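Local coordinates for protein CSE1 (Thermus thermophilus, PDB 4AN8) that serves as the large Cse1 (CasA) subunit of the type I-E Cascade ribonucleoprotein complex, which probably selects foreign DNA for CRISPR adaptive immunity, at residues P20-G25 and E41-E46; A166-G171 and K182-A187; V186-L191 and Q348-A353. All blocks are in the same frame, centred on the assembly; numbering follows the deposited sequence.

Interaction 1: residues P20-G25 and E41-E46; sequences PVLKGG and EFARIE
Val21 and Ile45 face each other as a non-hydrogen-bonded antiparallel pair, joining strand 19-23, the central strand of a small three-stranded antiparallel sheet, to the short, weakly bonded edge strand 44-45. Their side chains share the buried face, where the packing is tight. The two branches of Val21 divide the work. CG1 meets CG1 of Ile45 at 3.9 Å, while CG2 rests over one face of the Phe42 ring in a CH-pi contact, 3.8 Å from the centroid and displaced toward the rim. Val21 CG2 is placed there by chi1 of -69°, which sets it between the backbone N and the carbonyl carbon. Beneath this layer, Ile45 packs on Leu56 and Leu60 of helix 50-67. Three backbone bonds join the two segments: Glu46 N to Pro20 O, almost straight at 179°, Leu22 N to Arg44 O, and Ala43 N to Leu22 O.

The other face is looser and partly exposed. Leu22 CD2 lies over the flat of the Arg44 guanidinium, nearest NH2 at 3.3 Å, the two side chains running alongside each other in the same direction. That guanidinium is steadied from within its own segment: Arg44 NE donates to Glu46 OE1 at 2.8 Å, the oxygen lying in the guanidinium plane and being met on its syn side, though from out of the carboxylate plane. At the open end of the strand, away from both of these, the extended Lys23 chain passes the edge of the Phe42 ring, CD coming within 3.8 Å of Phe42 CE1. Beyond it the ion pair with Glu41 is long and weak; the carboxylate has its stronger partner in Arg38. The contact thus ends with Lys23 NZ standing 3.4 Å from Glu41 OE1.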
loop_
_atom_site.group_PDB
_atom_site.type_symbol
_atom_site.label_atom_id
_atom_site.label_comp_id
_atom_site.label_asym_id
_atom_site.label_seq_id
_atom_site.Cartn_x
_atom_site.Cartn_y
_atom_site.Cartn_z
ATOM N N PRO A 20 -17.524 -2.208 1.020
ATOM C CA PRO A 20 -17.688 -3.661 0.911
ATOM C C PRO A 20 -16.949 -4.412 2.016
ATOM O O PRO A 20 -15.711 -4.378 2.046
ATOM C CB PRO A 20 -17.060 -3.991 -0.451
ATOM C CG PRO A 20 -16.377 -2.715 -0.917
ATOM C CD PRO A 20 -16.425 -1.711 0.187
ATOM N N VAL A 21 -17.686 -5.092 2.894
ATOM C CA VAL A 21 -17.059 -5.868 3.962
ATOM C C VAL A 21 -17.514 -7.334 3.945
ATOM O O VAL A 21 -18.649 -7.637 3.588
ATOM C CB VAL A 21 -17.382 -5.261 5.371
ATOM C CG1 VAL A 21 -16.690 -3.912 5.576
ATOM C CG2 VAL A 21 -18.886 -5.111 5.537
ATOM N N LEU A 22 -16.637 -8.238 4.351
ATOM C CA LEU A 22 -16.991 -9.645 4.430
ATOM C C LEU A 22 -17.721 -9.916 5.742
ATOM O O LEU A 22 -17.229 -9.591 6.831
ATOM C CB LEU A 22 -15.733 -10.500 4.314
ATOM C CG LEU A 22 -15.811 -11.960 3.876
ATOM C CD1 LEU A 22 -16.556 -12.116 2.569
ATOM C CD2 LEU A 22 -14.394 -12.507 3.749
ATOM N N LYS A 23 -18.919 -10.477 5.647
ATOM C CA LYS A 23 -19.702 -10.795 6.833
ATOM C C LYS A 23 -20.345 -12.161 6.674
ATOM O O LYS A 23 -21.104 -12.384 5.734
ATOM C CB LYS A 23 -20.784 -9.752 7.054
ATOM C CG LYS A 23 -21.575 -9.998 8.316
ATOM C CD LYS A 23 -22.571 -8.890 8.584
ATOM C CE LYS A 23 -23.110 -9.006 10.011
ATOM N NZ LYS A 23 -24.402 -8.268 10.183
ATOM N N GLY A 24 -20.045 -13.076 7.588
ATOM C CA GLY A 24 -20.556 -14.431 7.495
ATOM C C GLY A 24 -20.279 -15.045 6.136
ATOM O O GLY A 24 -21.122 -15.741 5.583
ATOM N N GLY A 25 -19.105 -14.766 5.579
ATOM C CA GLY A 25 -18.706 -15.346 4.304
ATOM C C GLY A 25 -19.249 -14.676 3.050
ATOM O O GLY A 25 -18.912 -15.081 1.936
ATOM N N GLU A 41 -17.933 -7.305 13.790
ATOM C CA GLU A 41 -18.760 -8.276 13.069
ATOM C C GLU A 41 -18.233 -8.650 11.678
ATOM O O GLU A 41 -18.658 -9.661 11.123
ATOM C CB GLU A 41 -20.210 -7.785 12.963
ATOM C CG GLU A 41 -20.890 -7.532 14.301
ATOM C CD GLU A 41 -22.322 -7.005 14.144
ATOM O OE1 GLU A 41 -22.879 -7.127 13.027
ATOM O OE2 GLU A 41 -22.880 -6.466 15.130
ATOM N N PHE A 42 -17.326 -7.846 11.111
ATOM C CA PHE A 42 -16.822 -8.111 9.745
ATOM C C PHE A 42 -15.410 -8.674 9.717
ATOM O O PHE A 42 -14.536 -8.228 10.459
ATOM C CB PHE A 42 -16.868 -6.850 8.891
ATOM C CG PHE A 42 -18.085 -6.042 9.105
ATOM C CD1 PHE A 42 -19.334 -6.543 8.751
ATOM C CD2 PHE A 42 -18.003 -4.796 9.710
ATOM C CE1 PHE A 42 -20.493 -5.785 8.959
ATOM C CE2 PHE A 42 -19.154 -4.048 9.933
ATOM C CZ PHE A 42 -20.398 -4.542 9.548
ATOM N N ALA A 43 -15.181 -9.648 8.850
ATOM C CA ALA A 43 -13.860 -10.258 8.766
ATOM C C ALA A 43 -12.866 -9.218 8.260
ATOM O O ALA A 43 -11.723 -9.145 8.722
ATOM C CB ALA A 43 -13.878 -11.500 7.838
ATOM N N ARG A 44 -13.311 -8.405 7.313
ATOM C CA ARG A 44 -12.443 -7.398 6.719
ATOM C C ARG A 44 -13.183 -6.580 5.665
ATOM O O ARG A 44 -14.296 -6.927 5.244
ATOM C CB ARG A 44 -11.243 -8.070 6.055
ATOM C CG ARG A 44 -11.642 -9.053 4.997
ATOM C CD ARG A 44 -10.442 -9.584 4.257
ATOM N NE ARG A 44 -10.830 -10.598 3.288
ATOM C CZ ARG A 44 -10.895 -11.902 3.557
ATOM N NH1 ARG A 44 -10.592 -12.357 4.771
ATOM N NH2 ARG A 44 -11.259 -12.753 2.609
ATOM N N ILE A 45 -12.547 -5.489 5.251
ATOM C CA ILE A 45 -12.960 -4.771 4.072
ATOM C C ILE A 45 -12.519 -5.617 2.899
ATOM O O ILE A 45 -11.371 -6.070 2.858
ATOM C CB ILE A 45 -12.309 -3.390 4.025
ATOM C CG1 ILE A 45 -13.086 -2.441 4.946
ATOM C CG2 ILE A 45 -12.290 -2.871 2.605
ATOM C CD1 ILE A 45 -12.447 -1.134 5.115
ATOM N N GLU A 46 -13.444 -5.850 1.971
ATOM C CA GLU A 46 -13.288 -6.850 0.934
ATOM C C GLU A 46 -13.504 -6.265 -0.464
ATOM O O GLU A 46 -14.638 -6.013 -0.890
ATOM C CB GLU A 46 -14.273 -7.994 1.170
ATOM C CG GLU A 46 -14.284 -9.067 0.075
ATOM C CD GLU A 46 -13.050 -9.960 0.088
ATOM O OE1 GLU A 46 -12.144 -9.759 0.933
ATOM O OE2 GLU A 46 -12.993 -10.881 -0.752
#

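Interaction 2: residues A166-G171 and K182-A187; sequences AFAPGG and KDAPVA
Val186 sets its CG2 methyl over one face of the Phe167 ring, 4.2 Å from the centroid, in a CH-pi contact close to the ring normal but shifted toward the rim. The same methyl also leans on Ala166 CB at 3.7 Å, and is thus wedged between the last two residues of helix 154-167. Phe167 is turned so that CD1 comes to 3.2 Å from Val186 O as the ring runs past the peptide. Leu51 and Val55 of helix 50-67 and Leu191 of the following strand enclose this aromatic corner.

The two alanines opposite the helix end are oriented differently. The Ala184 methyl points into the other segment and fits between two carbonyls, Ala166 O and Ala168 O, whereas Ala187 lays its CB against Phe167 O. Ala184 to Ala187 form a type I beta turn folded against the end of the helix, and its amides are put to use: Val186 N donates to Ala166 O at 3.0 Å and Ala184 N to Ala168 O at 2.7 Å, the latter bond nearly straight at 172°.

Farther along, Gly170 has no side chain to hold the segments apart, and its CA lies 3.5 Å from Lys182 C. Asp183 bends its carboxylate beside this glycine, CG being set beside its own backbone N (chi1 -75°), and OD1 takes the Gly170 N-H at 2.6 Å through its anti lone pair. The Arg188 guanidinium meets both carboxylate oxygens, NE at OD2 and NH2 close to OD1. This pairing and the Gly170 bond together hold the rotation of the carboxylate; the guanidinium probably favours its ionised form, whose charge the Gly170 N-H also helps to offset.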
loop_
_atom_site.group_PDB
_atom_site.type_symbol
_atom_site.label_atom_id
_atom_site.label_comp_id
_atom_site.label_asym_id
_atom_site.label_seq_id
_atom_site.Cartn_x
_atom_site.Cartn_y
_atom_site.Cartn_z
ATOM N N ALA A 166 -6.162 9.714 -3.249
ATOM C CA ALA A 166 -4.992 9.217 -2.532
ATOM C C ALA A 166 -3.877 8.824 -3.502
ATOM O O ALA A 166 -2.694 9.000 -3.199
ATOM C CB ALA A 166 -5.365 8.045 -1.620
ATOM N N PHE A 167 -4.254 8.325 -4.682
ATOM C CA PHE A 167 -3.290 7.672 -5.574
ATOM C C PHE A 167 -3.008 8.342 -6.947
ATOM O O PHE A 167 -2.152 7.857 -7.700
ATOM C CB PHE A 167 -3.722 6.221 -5.816
ATOM C CG PHE A 167 -3.587 5.340 -4.614
ATOM C CD1 PHE A 167 -2.356 4.823 -4.254
ATOM C CD2 PHE A 167 -4.710 5.016 -3.844
ATOM C CE1 PHE A 167 -2.234 4.007 -3.131
ATOM C CE2 PHE A 167 -4.604 4.207 -2.736
ATOM C CZ PHE A 167 -3.355 3.693 -2.384
ATOM N N ALA A 168 -3.720 9.416 -7.288
ATOM C CA ALA A 168 -3.457 10.061 -8.586
ATOM C C ALA A 168 -1.985 10.443 -8.699
ATOM O O ALA A 168 -1.455 11.195 -7.872
ATOM C CB ALA A 168 -4.340 11.306 -8.798
ATOM N N PRO A 169 -1.312 9.900 -9.715
ATOM C CA PRO A 169 0.046 10.322 -10.071
ATOM C C PRO A 169 0.022 11.724 -10.684
ATOM O O PRO A 169 -0.959 12.086 -11.348
ATOM C CB PRO A 169 0.468 9.275 -11.120
ATOM C CG PRO A 169 -0.830 8.789 -11.695
ATOM C CD PRO A 169 -1.794 8.789 -10.555
ATOM N N GLY A 170 1.077 12.504 -10.442
ATOM C CA GLY A 170 1.218 13.804 -11.081
ATOM C C GLY A 170 1.277 13.682 -12.598
ATOM O O GLY A 170 1.536 12.606 -13.134
ATOM N N GLY A 171 1.054 14.783 -13.303
ATOM C CA GLY A 171 1.125 14.766 -14.754
ATOM C C GLY A 171 0.280 15.857 -15.388
ATOM O O GLY A 171 -0.227 16.750 -14.702
ATOM N N LYS A 182 0.494 17.691 -9.269
ATOM C CA LYS A 182 1.442 16.911 -8.479
ATOM C C LYS A 182 0.834 15.556 -8.105
ATOM O O LYS A 182 -0.373 15.354 -8.229
ATOM C CB LYS A 182 1.808 17.658 -7.191
ATOM C CG LYS A 182 2.364 19.051 -7.412
ATOM C CD LYS A 182 3.774 19.016 -7.978
ATOM C CE LYS A 182 4.291 20.427 -8.291
ATOM N NZ LYS A 182 3.582 21.058 -9.458
ATOM N N ASP A 183 1.693 14.652 -7.638
ATOM C CA ASP A 183 1.288 13.376 -7.062
ATOM C C ASP A 183 0.345 13.599 -5.880
ATOM O O ASP A 183 0.577 14.476 -5.033
ATOM C CB ASP A 183 2.505 12.617 -6.522
ATOM C CG ASP A 183 3.363 12.002 -7.604
ATOM O OD1 ASP A 183 2.982 12.003 -8.791
ATOM O OD2 ASP A 183 4.441 11.487 -7.253
ATOM N N ALA A 184 -0.707 12.801 -5.830
ATOM C CA ALA A 184 -1.511 12.689 -4.632
ATOM C C ALA A 184 -0.590 12.067 -3.601
ATOM O O ALA A 184 0.495 11.581 -3.963
ATOM C CB ALA A 184 -2.727 11.819 -4.900
ATOM N N PRO A 185 -0.982 12.090 -2.316
ATOM C CA PRO A 185 -0.006 11.791 -1.250
ATOM C C PRO A 185 0.575 10.383 -1.236
ATOM O O PRO A 185 1.729 10.213 -0.832
ATOM C CB PRO A 185 -0.801 12.018 0.047
ATOM C CG PRO A 185 -1.924 12.885 -0.329
ATOM C CD PRO A 185 -2.258 12.598 -1.778
ATOM N N VAL A 186 -0.195 9.369 -1.615
ATOM C CA VAL A 186 0.354 8.023 -1.600
ATOM C C VAL A 186 0.399 7.385 -2.977
ATOM O O VAL A 186 0.343 6.180 -3.102
ATOM C CB VAL A 186 -0.352 7.094 -0.558
ATOM C CG1 VAL A 186 0.107 7.464 0.867
ATOM C CG2 VAL A 186 -1.875 7.164 -0.701
ATOM N N ALA A 187 0.532 8.201 -4.010
ATOM C CA ALA A 187 0.706 7.695 -5.371
ATOM C C ALA A 187 1.863 6.695 -5.515
ATOM O O ALA A 187 1.737 5.706 -6.254
ATOM C CB ALA A 187 0.894 8.848 -6.343
#

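Interaction 3: residues V186-L191 and Q348-A353; sequences VARPAL and QVSDQA
Arg188 lays the end of its side chain across Ser350, CD coming to 3.5 Å of Ser350 OG, and reaches the backbone of Gln352 beyond. A bend at chi2 (-59°) brings the guanidinium round to strand 342-351, the middle strand of a three-stranded antiparallel sheet with 191-195 and 354-364, although the side chain sets out away from it. NH1 donates twice, to Ser350 OG and to Gln352 O, each at 2.8 Å. NH2 also meets Gln352 O, at 3.2 Å, so the end of the guanidinium grips one carbonyl oxygen with two nitrogens. The oxygen lies in the guanidinium plane, yet NH2 sits well above the carbonyl plane. Asp183 is the stronger partner, its carboxylate meeting the NE and NH2 side and leaving NH1 for Ser350 and Gln352.

Gln348 makes the second direct link. Its NE2 donates to Ala187 O at 2.8 Å, on a lone pair and in the carbonyl plane, with the acceptor also in the amide plane. A further bond from NE2 to Phe167 O would fix which way the amide is flipped.

Arg188 O and Gln348 O, both acceptors, are linked through two waters, one also lying 2.6 Å from Ser350 OG. A third accepts from Gln348 N and is 2.8 Å from Pro189 O.

The join is thus almost wholly polar: a cationic group shared between Asp183 and neutral oxygens, and an amide shared between two carbonyls, tie the loop leading into strand 191-195 to the end of that middle strand.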
loop_
_atom_site.group_PDB
_atom_site.type_symbol
_atom_site.label_atom_id
_atom_site.label_comp_id
_atom_site.label_asym_id
_atom_site.label_seq_id
_atom_site.Cartn_x
_atom_site.Cartn_y
_atom_site.Cartn_z
ATOM N N VAL A 186 -0.195 9.369 -1.615
ATOM C CA VAL A 186 0.354 8.023 -1.600
ATOM C C VAL A 186 0.399 7.385 -2.977
ATOM O O VAL A 186 0.343 6.180 -3.102
ATOM C CB VAL A 186 -0.352 7.094 -0.558
ATOM C CG1 VAL A 186 0.107 7.464 0.867
ATOM C CG2 VAL A 186 -1.875 7.164 -0.701
ATOM N N ALA A 187 0.532 8.201 -4.010
ATOM C CA ALA A 187 0.706 7.695 -5.371
ATOM C C ALA A 187 1.863 6.695 -5.515
ATOM O O ALA A 187 1.737 5.706 -6.254
ATOM C CB ALA A 187 0.894 8.848 -6.343
ATOM N N ARG A 188 2.969 6.952 -4.812
ATOM C CA ARG A 188 4.219 6.201 -4.999
ATOM C C ARG A 188 4.514 5.109 -3.962
ATOM O O ARG A 188 5.044 4.060 -4.312
ATOM C CB ARG A 188 5.437 7.150 -5.042
ATOM C CG ARG A 188 5.294 8.363 -5.942
ATOM C CD ARG A 188 5.020 7.927 -7.375
ATOM N NE ARG A 188 4.619 9.051 -8.220
ATOM C CZ ARG A 188 4.468 8.982 -9.541
ATOM N NH1 ARG A 188 4.674 7.845 -10.207
ATOM N NH2 ARG A 188 4.099 10.056 -10.199
ATOM N N PRO A 189 4.240 5.378 -2.671
ATOM C CA PRO A 189 4.831 4.460 -1.702
ATOM C C PRO A 189 3.984 3.239 -1.509
ATOM O O PRO A 189 2.777 3.263 -1.772
ATOM C CB PRO A 189 4.856 5.277 -0.401
ATOM C CG PRO A 189 3.745 6.262 -0.574
ATOM C CD PRO A 189 3.672 6.577 -2.034
ATOM N N ALA A 190 4.624 2.187 -1.034
ATOM C CA ALA A 190 3.935 0.980 -0.631
ATOM C C ALA A 190 3.307 1.229 0.733
ATOM O O ALA A 190 3.948 1.789 1.606
ATOM C CB ALA A 190 4.936 -0.153 -0.551
ATOM N N LEU A 191 2.060 0.825 0.921
ATOM C CA LEU A 191 1.393 1.059 2.206
ATOM C C LEU A 191 1.385 -0.190 3.096
ATOM O O LEU A 191 0.983 -1.272 2.646
ATOM C CB LEU A 191 -0.035 1.545 1.974
ATOM C CG LEU A 191 -0.092 2.832 1.130
ATOM C CD1 LEU A 191 -1.552 3.286 0.951
ATOM C CD2 LEU A 191 0.759 3.952 1.757
ATOM N N GLN A 348 0.688 0.971 -5.726
ATOM C CA GLN A 348 0.765 0.938 -7.179
ATOM C C GLN A 348 2.203 0.738 -7.568
ATOM O O GLN A 348 3.089 1.245 -6.897
ATOM C CB GLN A 348 0.361 2.288 -7.804
ATOM C CG GLN A 348 -0.771 2.944 -7.194
ATOM C CD GLN A 348 -1.256 4.136 -7.986
ATOM O OE1 GLN A 348 -2.239 4.038 -8.709
ATOM N NE2 GLN A 348 -0.607 5.287 -7.803
ATOM N N VAL A 349 2.428 0.045 -8.673
ATOM C CA VAL A 349 3.736 0.091 -9.304
ATOM C C VAL A 349 3.648 1.207 -10.326
ATOM O O VAL A 349 2.772 1.192 -11.201
ATOM C CB VAL A 349 4.075 -1.210 -10.039
ATOM C CG1 VAL A 349 5.531 -1.155 -10.540
ATOM C CG2 VAL A 349 3.850 -2.391 -9.122
ATOM N N SER A 350 4.511 2.198 -10.216
ATOM C CA SER A 350 4.316 3.341 -11.082
ATOM C C SER A 350 5.582 3.765 -11.787
ATOM O O SER A 350 6.676 3.319 -11.461
ATOM C CB SER A 350 3.711 4.529 -10.326
ATOM O OG SER A 350 4.670 5.140 -9.493
ATOM N N ASP A 351 5.404 4.656 -12.751
ATOM C CA ASP A 351 6.498 5.156 -13.554
ATOM C C ASP A 351 6.061 6.517 -14.077
ATOM O O ASP A 351 5.292 6.606 -15.053
ATOM C CB ASP A 351 6.745 4.193 -14.701
ATOM C CG ASP A 351 7.839 4.650 -15.598
ATOM O OD1 ASP A 351 8.719 5.391 -15.103
ATOM O OD2 ASP A 351 7.810 4.272 -16.790
ATOM N N GLN A 352 6.507 7.577 -13.404
ATOM C CA GLN A 352 6.021 8.914 -13.721
ATOM C C GLN A 352 4.488 8.877 -13.728
ATOM O O GLN A 352 3.865 8.301 -12.831
ATOM C CB GLN A 352 6.550 9.381 -15.083
ATOM C CG GLN A 352 8.002 8.984 -15.394
ATOM C CD GLN A 352 9.047 9.965 -14.855
ATOM O OE1 GLN A 352 8.799 10.713 -13.903
ATOM N NE2 GLN A 352 10.226 9.963 -15.475
ATOM N N ALA A 353 3.879 9.468 -14.753
ATOM C CA ALA A 353 2.419 9.547 -14.833
ATOM C C ALA A 353 1.766 8.186 -15.096
ATOM O O ALA A 353 0.536 8.060 -15.061
ATOM C CB ALA A 353 1.985 10.570 -15.909
HETATM O O HOH W 1 1.312 3.226 -4.188
HETATM O O HOH W 2 4.689 3.831 -7.227
HETATM O O HOH W 3 4.138 1.390 -4.384
#

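Overall arrangement
From the N terminus, interaction 1 comes first: it closes a short loop containing strand 26-30 and helix 32-37 and completes a small sheet that leans on helix 50-67. Interaction 2 follows in series, closing the hairpin of strands 171-175 and 178-181 by bringing the loop after it back to the end of helix 154-167. Interaction 3 begins where interaction 2 ends, sharing Val186 and Ala187, and spans 156 residues to reach strand 342-351. None nests or crosses. The centres of these two lie 8 Å apart, and Asp183 to Arg188 ties them directly. Interaction 1 stands apart, its centre about 29 Å from that of interaction 2, although helix 50-67 touches side chains of all three.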